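Local coordinates for dual specificity protein phosphatase 8 (PDB 4JMK) that probably removes phosphate from tyrosine, serine and threonine residues of proteins and so restrains mitogen-activated protein kinases, here represented by its catalytic domain, at residues V53-N58 with I92-T97. The protein carries 1 engineered substitution. Residues are numbered along the deposited sequence; the frame is centred on the assembly and turned at random.
Sequences VPINDN and ISRSAT. With SO4 (sulfate ion), chain C; SO4 (sulfate ion), chain D.
Ser93, directly before helix 94-107, meets Asp57 through a hydrogen bond from Ser93 OG to Asp57 OD1 (2.8 Å), on the syn side of the carboxylate but tilted out of its plane. With CG anti to the backbone N (chi1 -176°), Asp57 directs this carboxylate at the serine. The backbone N-H groups of Ile92 and Ser93 both point to O4 of a sulfate. Arg94 follows, its N bonded to O2 of that ion: its CG packs against Ile55 CD1 at 3.9 Å, and a bend at chi3 brings NH1 to Ile55 O (3.0 Å, 160°), in plane and on a lone pair. This bond, with Asp57 CB 3.4 Å over one guanidinium face, probably limits how far the group can turn. Arg94 NE reaches sulfate O2 at 2.6 Å and Arg94 NH2 its O1 at 2.9 Å. A methionine here would probably leave Ile55 O without this donor and the anion without its paired side-chain grip. Ala90 N and Ser88 OG complete the cradle, Ser88 being an engineered replacement at the predicted phosphocysteine position. The sulfate, probably from the crystallisation liquor, sits where substrate phosphate is expected in the P-loop active site of cysteine-based protein tyrosine phosphatases.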
loop_
_atom_site.group_PDB
_atom_site.type_symbol
_atom_site.label_atom_id
_atom_site.label_comp_id
_atom_site.label_asym_id
_atom_site.label_seq_id
_atom_site.Cartn_x
_atom_site.Cartn_y
_atom_site.Cartn_z
ATOM N N VAL A 53 -3.710 4.907 -7.631
ATOM C CA VAL A 53 -4.395 3.650 -7.959
ATOM C C VAL A 53 -5.889 3.957 -7.905
ATOM O O VAL A 53 -6.475 4.031 -6.818
ATOM C CB VAL A 53 -4.062 2.533 -6.961
ATOM C CG1 VAL A 53 -4.844 1.253 -7.309
ATOM C CG2 VAL A 53 -2.581 2.261 -6.977
ATOM N N PRO A 54 -6.497 4.179 -9.080
ATOM C CA PRO A 54 -7.842 4.750 -9.176
ATOM C C PRO A 54 -8.937 3.729 -8.874
ATOM O O PRO A 54 -9.601 3.241 -9.789
ATOM C CB PRO A 54 -7.909 5.217 -10.636
ATOM C CG PRO A 54 -7.034 4.251 -11.372
ATOM C CD PRO A 54 -5.917 3.893 -10.407
ATOM N N ILE A 55 -9.133 3.422 -7.595
ATOM C CA ILE A 55 -10.128 2.422 -7.208
ATOM C C ILE A 55 -11.069 2.903 -6.104
ATOM O O ILE A 55 -10.675 3.670 -5.223
ATOM C CB ILE A 55 -9.452 1.110 -6.746
ATOM C CG1 ILE A 55 -8.536 1.370 -5.541
ATOM C CG2 ILE A 55 -8.675 0.479 -7.893
ATOM C CD1 ILE A 55 -7.888 0.120 -4.963
ATOM N N ASN A 56 -12.311 2.427 -6.160
ATOM C CA ASN A 56 -13.324 2.693 -5.143
ATOM C C ASN A 56 -13.299 1.599 -4.067
ATOM O O ASN A 56 -12.841 0.491 -4.331
ATOM C CB ASN A 56 -14.697 2.733 -5.833
ATOM C CG ASN A 56 -15.799 3.263 -4.936
ATOM O OD1 ASN A 56 -16.756 2.552 -4.620
ATOM N ND2 ASN A 56 -15.676 4.519 -4.527
ATOM N N ASP A 57 -13.785 1.891 -2.861
ATOM C CA ASP A 57 -13.792 0.874 -1.803
ATOM C C ASP A 57 -15.097 0.079 -1.789
ATOM O O ASP A 57 -16.043 0.449 -1.091
ATOM C CB ASP A 57 -13.566 1.506 -0.424
ATOM C CG ASP A 57 -13.463 0.469 0.686
ATOM O OD1 ASP A 57 -12.748 -0.545 0.499
ATOM O OD2 ASP A 57 -14.097 0.665 1.746
ATOM N N ASN A 58 -15.153 -1.010 -2.551
ATOM C CA ASN A 58 -16.384 -1.797 -2.616
ATOM C C ASN A 58 -16.146 -3.270 -2.892
ATOM O O ASN A 58 -15.006 -3.706 -3.027
ATOM C CB ASN A 58 -17.386 -1.207 -3.625
ATOM C CG ASN A 58 -16.899 -1.296 -5.065
ATOM O OD1 ASN A 58 -16.636 -2.383 -5.582
ATOM N ND2 ASN A 58 -16.804 -0.148 -5.727
ATOM N N ILE A 92 -8.068 2.300 5.876
ATOM C CA ILE A 92 -8.358 1.012 6.512
ATOM C C ILE A 92 -8.661 -0.159 5.570
ATOM O O ILE A 92 -8.798 -1.296 6.034
ATOM C CB ILE A 92 -9.489 1.116 7.583
ATOM C CG1 ILE A 92 -10.869 1.263 6.942
ATOM C CG2 ILE A 92 -9.205 2.236 8.593
ATOM C CD1 ILE A 92 -11.986 1.357 7.980
ATOM N N SER A 93 -8.782 0.106 4.268
ATOM C CA SER A 93 -9.150 -0.957 3.317
ATOM C C SER A 93 -8.287 -0.977 2.050
ATOM O O SER A 93 -7.473 -1.870 1.872
ATOM C CB SER A 93 -10.627 -0.831 2.928
ATOM O OG SER A 93 -11.045 -1.946 2.156
ATOM N N ARG A 94 -8.492 -0.005 1.162
ATOM C CA ARG A 94 -7.760 0.047 -0.111
ATOM C C ARG A 94 -6.253 0.154 0.090
ATOM O O ARG A 94 -5.492 -0.697 -0.378
ATOM C CB ARG A 94 -8.256 1.208 -0.972
ATOM C CG ARG A 94 -9.627 0.953 -1.598
ATOM C CD ARG A 94 -10.213 2.241 -2.140
ATOM N NE ARG A 94 -10.591 3.153 -1.063
ATOM C CZ ARG A 94 -11.130 4.355 -1.254
ATOM N NH1 ARG A 94 -11.342 4.800 -2.488
ATOM N NH2 ARG A 94 -11.446 5.118 -0.214
ATOM N N SER A 95 -5.824 1.188 0.806
ATOM C CA SER A 95 -4.411 1.374 1.090
ATOM C C SER A 95 -3.848 0.246 1.953
ATOM O O SER A 95 -2.728 -0.228 1.729
ATOM C CB SER A 95 -4.208 2.723 1.777
ATOM O OG SER A 95 -5.030 2.814 2.929
ATOM N N ALA A 96 -4.626 -0.207 2.934
ATOM C CA ALA A 96 -4.150 -1.271 3.816
ATOM C C ALA A 96 -3.824 -2.525 3.003
ATOM O O ALA A 96 -2.807 -3.188 3.232
ATOM C CB ALA A 96 -5.209 -1.576 4.880
ATOM N N THR A 97 -4.682 -2.845 2.041
ATOM C CA THR A 97 -4.451 -4.042 1.222
ATOM C C THR A 97 -3.155 -3.924 0.410
ATOM O O THR A 97 -2.392 -4.884 0.289
ATOM C CB THR A 97 -5.665 -4.338 0.316
ATOM O OG1 THR A 97 -6.836 -4.478 1.137
ATOM C CG2 THR A 97 -5.449 -5.643 -0.455
HETATM S S SO4 C . -10.350 3.061 2.687
HETATM O O1 SO4 C . -10.517 4.495 2.452
HETATM O O2 SO4 C . -10.565 2.374 1.417
HETATM O O3 SO4 C . -11.344 2.631 3.657
HETATM O O4 SO4 C . -9.038 2.759 3.201
HETATM S S SO4 D . -13.770 6.923 -4.635
HETATM O O1 SO4 D . -14.342 8.170 -5.128
HETATM O O2 SO4 D . -13.916 5.911 -5.679
HETATM O O3 SO4 D . -14.503 6.507 -3.440
HETATM O O4 SO4 D . -12.354 7.105 -4.315
#